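Local coordinates for protein serine--tRNA ligase (Pyrococcus horikoshii, PDB 2DQ0) that probably attaches serine to tRNA(Ser), and also to tRNA(Sec), in an ATP-driven reaction carried out by a class II synthetase homodimer, at residues 201-206 with 303-308; 210-215 with 324-329. All coordinates share one frame; numbering follows the deposited sequence.

Interaction 1: 201-206 with 303-308; sequences RFALDR and HKVEQF. With SSA (5'-O-(N-(L-seryl)-sulfamoyl)adenosine), chain G.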
loop_
_atom_site.group_PDB
_atom_site.type_symbol
_atom_site.label_atom_id
_atom_site.label_comp_id
_atom_site.label_asym_id
_atom_site.label_seq_id
_atom_site.Cartn_x
_atom_site.Cartn_y
_atom_site.Cartn_z
ATOM N N ARG A 201 1.408 12.778 -12.498
ATOM C CA ARG A 201 2.474 13.590 -13.076
ATOM C C ARG A 201 2.078 15.051 -13.277
ATOM O O ARG A 201 2.842 15.955 -12.945
ATOM C CB ARG A 201 2.944 13.019 -14.419
ATOM C CG ARG A 201 4.049 11.972 -14.313
ATOM C CD ARG A 201 5.182 12.394 -13.359
ATOM N NE ARG A 201 5.954 13.579 -13.758
ATOM C CZ ARG A 201 6.993 13.561 -14.595
ATOM N NH1 ARG A 201 7.627 14.690 -14.880
ATOM N NH2 ARG A 201 7.394 12.418 -15.156
ATOM N N PHE A 202 0.891 15.279 -13.824
ATOM C CA PHE A 202 0.398 16.636 -14.028
ATOM C C PHE A 202 0.383 17.385 -12.684
ATOM O O PHE A 202 1.028 18.422 -12.537
ATOM C CB PHE A 202 -0.999 16.571 -14.640
ATOM C CG PHE A 202 -1.739 17.863 -14.624
ATOM C CD1 PHE A 202 -1.264 18.964 -15.321
ATOM C CD2 PHE A 202 -2.935 17.977 -13.920
ATOM C CE1 PHE A 202 -1.976 20.164 -15.314
ATOM C CE2 PHE A 202 -3.659 19.175 -13.907
ATOM C CZ PHE A 202 -3.182 20.267 -14.602
ATOM N N ALA A 203 -0.328 16.844 -11.697
ATOM C CA ALA A 203 -0.399 17.472 -10.380
ATOM C C ALA A 203 0.998 17.714 -9.862
ATOM O O ALA A 203 1.347 18.811 -9.442
ATOM C CB ALA A 203 -1.149 16.579 -9.404
ATOM N N LEU A 204 1.787 16.654 -9.891
ATOM C CA LEU A 204 3.162 16.687 -9.435
ATOM C C LEU A 204 3.962 17.816 -10.075
ATOM O O LEU A 204 4.626 18.574 -9.380
ATOM C CB LEU A 204 3.813 15.352 -9.752
ATOM C CG LEU A 204 4.724 14.769 -8.689
ATOM C CD1 LEU A 204 4.204 15.073 -7.282
ATOM C CD2 LEU A 204 4.785 13.278 -8.921
ATOM N N ASP A 205 3.884 17.920 -11.399
ATOM C CA ASP A 205 4.615 18.936 -12.144
ATOM C C ASP A 205 4.264 20.358 -11.736
ATOM O O ASP A 205 5.136 21.189 -11.452
ATOM C CB ASP A 205 4.367 18.764 -13.650
ATOM C CG ASP A 205 5.227 17.667 -14.267
ATOM O OD1 ASP A 205 6.109 17.091 -13.580
ATOM O OD2 ASP A 205 5.024 17.374 -15.458
ATOM N N ARG A 206 2.977 20.639 -11.702
ATOM C CA ARG A 206 2.536 21.961 -11.351
ATOM C C ARG A 206 2.942 22.405 -9.946
ATOM O O ARG A 206 3.378 23.537 -9.773
ATOM C CB ARG A 206 1.027 22.060 -11.521
ATOM C CG ARG A 206 0.625 23.122 -12.503
ATOM C CD ARG A 206 1.146 22.789 -13.867
ATOM N NE ARG A 206 0.260 23.297 -14.904
ATOM C CZ ARG A 206 0.337 22.929 -16.181
ATOM N NH1 ARG A 206 1.267 22.056 -16.584
ATOM N NH2 ARG A 206 -0.539 23.407 -17.056
ATOM N N HIS A 303 -5.080 6.633 -5.410
ATOM C CA HIS A 303 -3.846 7.390 -5.521
ATOM C C HIS A 303 -4.131 8.871 -5.312
ATOM O O HIS A 303 -5.157 9.384 -5.777
ATOM C CB HIS A 303 -3.251 7.146 -6.897
ATOM C CG HIS A 303 -2.818 5.735 -7.110
ATOM N ND1 HIS A 303 -2.701 5.172 -8.362
ATOM C CD2 HIS A 303 -2.431 4.780 -6.228
ATOM C CE1 HIS A 303 -2.263 3.930 -8.242
ATOM N NE2 HIS A 303 -2.091 3.667 -6.957
ATOM N N LYS A 304 -3.234 9.554 -4.604
ATOM C CA LYS A 304 -3.396 10.977 -4.352
ATOM C C LYS A 304 -2.107 11.787 -4.264
ATOM O O LYS A 304 -1.175 11.431 -3.560
ATOM C CB LYS A 304 -4.212 11.195 -3.080
ATOM C CG LYS A 304 -4.512 12.652 -2.800
ATOM C CD LYS A 304 -5.564 12.811 -1.696
ATOM C CE LYS A 304 -5.147 12.081 -0.413
ATOM N NZ LYS A 304 -3.821 12.547 0.110
ATOM N N VAL A 305 -2.064 12.876 -5.018
ATOM C CA VAL A 305 -0.935 13.790 -5.006
ATOM C C VAL A 305 -1.365 14.792 -3.937
ATOM O O VAL A 305 -2.423 15.418 -4.061
ATOM C CB VAL A 305 -0.788 14.489 -6.362
ATOM C CG1 VAL A 305 0.293 15.567 -6.299
ATOM C CG2 VAL A 305 -0.450 13.463 -7.422
ATOM N N GLU A 306 -0.552 14.941 -2.895
ATOM C CA GLU A 306 -0.894 15.805 -1.766
ATOM C C GLU A 306 0.011 17.001 -1.484
ATOM O O GLU A 306 1.234 16.894 -1.543
ATOM C CB GLU A 306 -0.945 14.928 -0.505
ATOM C CG GLU A 306 -1.201 15.666 0.793
ATOM C CD GLU A 306 -2.668 15.830 1.070
ATOM O OE1 GLU A 306 -3.455 15.745 0.109
ATOM O OE2 GLU A 306 -3.032 16.048 2.245
ATOM N N GLN A 307 -0.607 18.131 -1.142
ATOM C CA GLN A 307 0.126 19.349 -0.781
ATOM C C GLN A 307 0.215 19.394 0.739
ATOM O O GLN A 307 -0.796 19.213 1.424
ATOM C CB GLN A 307 -0.629 20.622 -1.192
ATOM C CG GLN A 307 -0.850 20.889 -2.670
ATOM C CD GLN A 307 -1.718 22.119 -2.862
ATOM O OE1 GLN A 307 -2.909 22.028 -3.202
ATOM N NE2 GLN A 307 -1.136 23.279 -2.611
ATOM N N PHE A 308 1.403 19.641 1.280
ATOM C CA PHE A 308 1.529 19.760 2.730
ATOM C C PHE A 308 2.452 20.930 3.018
ATOM O O PHE A 308 3.492 21.092 2.364
ATOM C CB PHE A 308 2.069 18.486 3.340
ATOM C CG PHE A 308 1.981 18.444 4.847
ATOM C CD1 PHE A 308 2.904 19.143 5.642
ATOM C CD2 PHE A 308 1.008 17.655 5.474
ATOM C CE1 PHE A 308 2.858 19.044 7.034
ATOM C CE2 PHE A 308 0.951 17.549 6.861
ATOM C CZ PHE A 308 1.880 18.243 7.651
HETATM N N10 SSA G . -4.991 14.965 3.562
HETATM C CA SSA G . -6.301 15.557 3.237
HETATM C CB SSA G . -6.202 16.471 2.045
HETATM O OG SSA G . -6.013 15.752 0.822
HETATM C C9 SSA G . -7.374 14.520 2.926
HETATM O O9 SSA G . -7.093 13.329 2.828
HETATM N N8 SSA G . -8.626 14.972 2.789
HETATM S S1 SSA G . -9.816 13.960 2.410
HETATM O O1S SSA G . -9.890 13.017 3.517
HETATM O O2S SSA G . -10.964 14.797 2.081
HETATM O "O5'" SSA G . -9.288 13.220 1.133
HETATM C "C5'" SSA G . -8.928 13.978 -0.006
HETATM C "C4'" SSA G . -9.647 13.513 -1.234
HETATM O "O4'" SSA G . -9.311 12.145 -1.535
HETATM C "C3'" SSA G . -11.163 13.517 -1.223
HETATM O "O3'" SSA G . -11.640 14.832 -1.419
HETATM C "C2'" SSA G . -11.421 12.659 -2.448
HETATM O "O2'" SSA G . -11.157 13.299 -3.673
HETATM C "C1'" SSA G . -10.398 11.538 -2.220
HETATM N N9 SSA G . -10.878 10.453 -1.369
HETATM C C8 SSA G . -11.033 10.416 0.007
HETATM N N7 SSA G . -11.494 9.275 0.453
HETATM C C5 SSA G . -11.660 8.510 -0.698
HETATM C C6 SSA G . -12.138 7.191 -0.914
HETATM N N6 SSA G . -12.543 6.394 0.071
HETATM N N1 SSA G . -12.165 6.716 -2.197
HETATM C C2 SSA G . -11.742 7.527 -3.192
HETATM N N3 SSA G . -11.276 8.794 -3.109
HETATM C C4 SSA G . -11.275 9.228 -1.828
#
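A203, on helix 190-209, sets its methyl group against the branched end of V305, on strand 301-311, in a small and wholly buried apolar contact. V305 can be followed outward from its CB, which lies 3.7 Å from A203 CB. CG1, anti to the backbone N (chi1 173°), comes closest, 3.6 Å from the same A203 CB, and also lies beside the helix backbone at L204 N. CG2 meets the same methyl beside CG1, with V305 CG2 and A203 CB 3.8 Å apart. L204 adds its branch end, CD1, 4.1 Å from V305 CG1. Alanine suits a helix lying this near a strand, and valine fills the gap without any polar atom to satisfy.

The residues on either side of V305 serve the other face of the strand, where the seryl-adenylate analog sits. E306 bends at chi2 (87°), and its two oxygens divide the seryl group between them: the hydroxyl OG of the analog donates to E306 OE1 at 2.7 Å, while its amino N10 donates to E306 OE2 at 2.6 Å. K304 NZ, also hydrogen-bonded to T252, forms a salt bridge with E306 OE1 at 3.2 Å, the hydrogen bond within it being weak. Were this glutamate an alanine, the serine hydroxyl and amino group would probably lose these acceptors, and K304 its acidic mate.

Helix against one face of the sheet, substrate against the other, is the layout of the class II synthetase catalytic core, strand 301-311 pairing antiparallel with strand 273-282 as in motif 2.

Interaction 2: 210-215 with 324-329; sequences KGFTPV and IRNAEE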
loop_
_atom_site.group_PDB
_atom_site.type_symbol
_atom_site.label_atom_id
_atom_site.label_comp_id
_atom_site.label_asym_id
_atom_site.label_seq_id
_atom_site.Cartn_x
_atom_site.Cartn_y
_atom_site.Cartn_z
ATOM N N LYS A 210 5.599 25.450 -8.613
ATOM C CA LYS A 210 5.294 26.446 -7.590
ATOM C C LYS A 210 6.204 26.363 -6.379
ATOM O O LYS A 210 5.917 26.980 -5.352
ATOM C CB LYS A 210 3.844 26.313 -7.120
ATOM C CG LYS A 210 2.810 26.625 -8.191
ATOM C CD LYS A 210 1.396 26.616 -7.632
ATOM C CE LYS A 210 0.466 27.314 -8.598
ATOM N NZ LYS A 210 -0.959 27.208 -8.202
ATOM N N GLY A 211 7.274 25.573 -6.483
ATOM C CA GLY A 211 8.209 25.446 -5.381
ATOM C C GLY A 211 8.093 24.320 -4.365
ATOM O O GLY A 211 8.778 24.348 -3.326
ATOM N N PHE A 212 7.251 23.325 -4.630
ATOM C CA PHE A 212 7.111 22.214 -3.677
ATOM C C PHE A 212 8.098 21.068 -3.937
ATOM O O PHE A 212 8.273 20.629 -5.085
ATOM C CB PHE A 212 5.683 21.683 -3.711
ATOM C CG PHE A 212 4.690 22.621 -3.136
ATOM C CD1 PHE A 212 4.526 23.898 -3.677
ATOM C CD2 PHE A 212 3.927 22.247 -2.026
ATOM C CE1 PHE A 212 3.612 24.799 -3.113
ATOM C CE2 PHE A 212 3.012 23.133 -1.454
ATOM C CZ PHE A 212 2.850 24.422 -1.999
ATOM N N THR A 213 8.765 20.602 -2.886
ATOM C CA THR A 213 9.710 19.493 -3.041
ATOM C C THR A 213 8.890 18.200 -3.104
ATOM O O THR A 213 8.114 17.866 -2.194
ATOM C CB THR A 213 10.776 19.445 -1.882
ATOM O OG1 THR A 213 10.192 19.903 -0.663
ATOM C CG2 THR A 213 11.972 20.352 -2.206
ATOM N N PRO A 214 9.019 17.478 -4.208
ATOM C CA PRO A 214 8.256 16.239 -4.334
ATOM C C PRO A 214 8.743 15.103 -3.443
ATOM O O PRO A 214 9.936 14.925 -3.237
ATOM C CB PRO A 214 8.364 15.918 -5.834
ATOM C CG PRO A 214 9.689 16.457 -6.197
ATOM C CD PRO A 214 9.752 17.785 -5.449
ATOM N N VAL A 215 7.808 14.326 -2.919
ATOM C CA VAL A 215 8.193 13.215 -2.080
ATOM C C VAL A 215 7.305 11.979 -2.175
ATOM O O VAL A 215 6.099 12.073 -2.384
ATOM C CB VAL A 215 8.315 13.683 -0.616
ATOM C CG1 VAL A 215 7.405 14.846 -0.389
ATOM C CG2 VAL A 215 8.005 12.552 0.353
ATOM N N ILE A 324 -5.630 25.946 -1.623
ATOM C CA ILE A 324 -6.941 25.696 -2.237
ATOM C C ILE A 324 -6.955 26.241 -3.678
ATOM O O ILE A 324 -7.560 25.643 -4.570
ATOM C CB ILE A 324 -8.119 26.326 -1.414
ATOM C CG1 ILE A 324 -9.468 25.952 -2.036
ATOM C CG2 ILE A 324 -7.996 27.836 -1.378
ATOM C CD1 ILE A 324 -9.817 24.475 -1.995
ATOM N N ARG A 325 -6.263 27.357 -3.906
ATOM C CA ARG A 325 -6.203 27.946 -5.237
ATOM C C ARG A 325 -5.335 27.066 -6.114
ATOM O O ARG A 325 -5.538 26.973 -7.332
ATOM C CB ARG A 325 -5.610 29.355 -5.192
ATOM C CG ARG A 325 -6.374 30.359 -4.338
ATOM C CD ARG A 325 -7.527 31.002 -5.085
ATOM N NE ARG A 325 -8.292 31.926 -4.243
ATOM C CZ ARG A 325 -9.338 32.630 -4.678
ATOM N NH1 ARG A 325 -9.743 32.517 -5.945
ATOM N NH2 ARG A 325 -9.987 33.444 -3.850
ATOM N N ASN A 326 -4.347 26.432 -5.498
ATOM C CA ASN A 326 -3.461 25.550 -6.248
ATOM C C ASN A 326 -4.281 24.389 -6.772
ATOM O O ASN A 326 -4.093 23.984 -7.913
ATOM C CB ASN A 326 -2.313 25.038 -5.372
ATOM C CG ASN A 326 -1.235 26.083 -5.148
ATOM O OD1 ASN A 326 -0.331 25.886 -4.348
ATOM N ND2 ASN A 326 -1.329 27.198 -5.855
ATOM N N ALA A 327 -5.195 23.861 -5.949
ATOM C CA ALA A 327 -6.055 22.753 -6.393
ATOM C C ALA A 327 -7.061 23.261 -7.417
ATOM O O ALA A 327 -7.327 22.585 -8.404
ATOM C CB ALA A 327 -6.781 22.131 -5.235
ATOM N N GLU A 328 -7.614 24.452 -7.194
ATOM C CA GLU A 328 -8.575 25.034 -8.144
ATOM C C GLU A 328 -7.985 25.154 -9.542
ATOM O O GLU A 328 -8.679 24.909 -10.528
ATOM C CB GLU A 328 -9.037 26.430 -7.696
ATOM C CG GLU A 328 -9.936 26.432 -6.495
ATOM C CD GLU A 328 -10.454 27.801 -6.145
ATOM O OE1 GLU A 328 -11.182 28.393 -6.972
ATOM O OE2 GLU A 328 -10.141 28.282 -5.033
ATOM N N GLU A 329 -6.706 25.531 -9.628
ATOM C CA GLU A 329 -6.055 25.690 -10.923
ATOM C C GLU A 329 -6.008 24.398 -11.689
ATOM O O GLU A 329 -6.240 24.383 -12.903
ATOM C CB GLU A 329 -4.636 26.220 -10.767
ATOM C CG GLU A 329 -4.535 27.724 -10.601
ATOM C CD GLU A 329 -3.096 28.174 -10.389
ATOM O OE1 GLU A 329 -2.222 27.706 -11.149
ATOM O OE2 GLU A 329 -2.835 28.992 -9.473
#
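A Schellman motif closes helix 190-209, and K210, at this turn, reaches across to N326 and E329 on helix 316-333. F212 N bonds back to L207 O and G211 N to I208 O, with G211 as the C-prime residue. Its positive phi (95°) explains the glycine, since a CB there would press on the carbonyl O of K210.

The backbones stay apart, K210 CA and N326 CA being 8.9 Å from each other, so a long side chain must span the gap. CG of K210 turns beside its own backbone N (chi1 -65°), and the rest of the chain runs extended, while E329 stretches from the opposite direction to meet it. K210 CD passes N326 CG at 3.7 Å, and K210 CE comes equally near E329 OE1, 3.7 Å away. The tip forms a salt bridge with a weak hydrogen bond, K210 NZ to E329 OE2 at 2.9 Å, although the modelled place of NZ is less certain. Lysine and glutamate suit this partly exposed place, where two long chains let opposite charges meet across the gap. Deeper in, the buried amide of N326 lies near CZ of the F212 ring.

F212 is the apolar anchor of the turn, resting on L207 of helix 190-209 and on L274 and V276 of strand 273-282. From there strand 213-216 joins the central sheet beside strand 273-282, and V215 pairs with a strand of the second subunit, while helix 316-333 turns I324 and A327 onto strands 354-362 and 367-376.

From the N terminus, the chain passes through the coiled-coil tRNA-binding arm before reaching helix 190-209, the first half of interaction 1, and then the turn and strand 213-216 of interaction 2. Strand 301-311 later closes interaction 1 over 96 intervening residues, and helix 316-333 closes interaction 2 over 108. Because the segments alternate, the two loops cross rather than nest. Their centres are only 7 Å apart, and Q307 links them by packing against N326 and F212. Together they fasten one helix–strand pair, which touches the second subunit, to a strand–helix pair, joining the dimer interface to the central sheet that bears the active site.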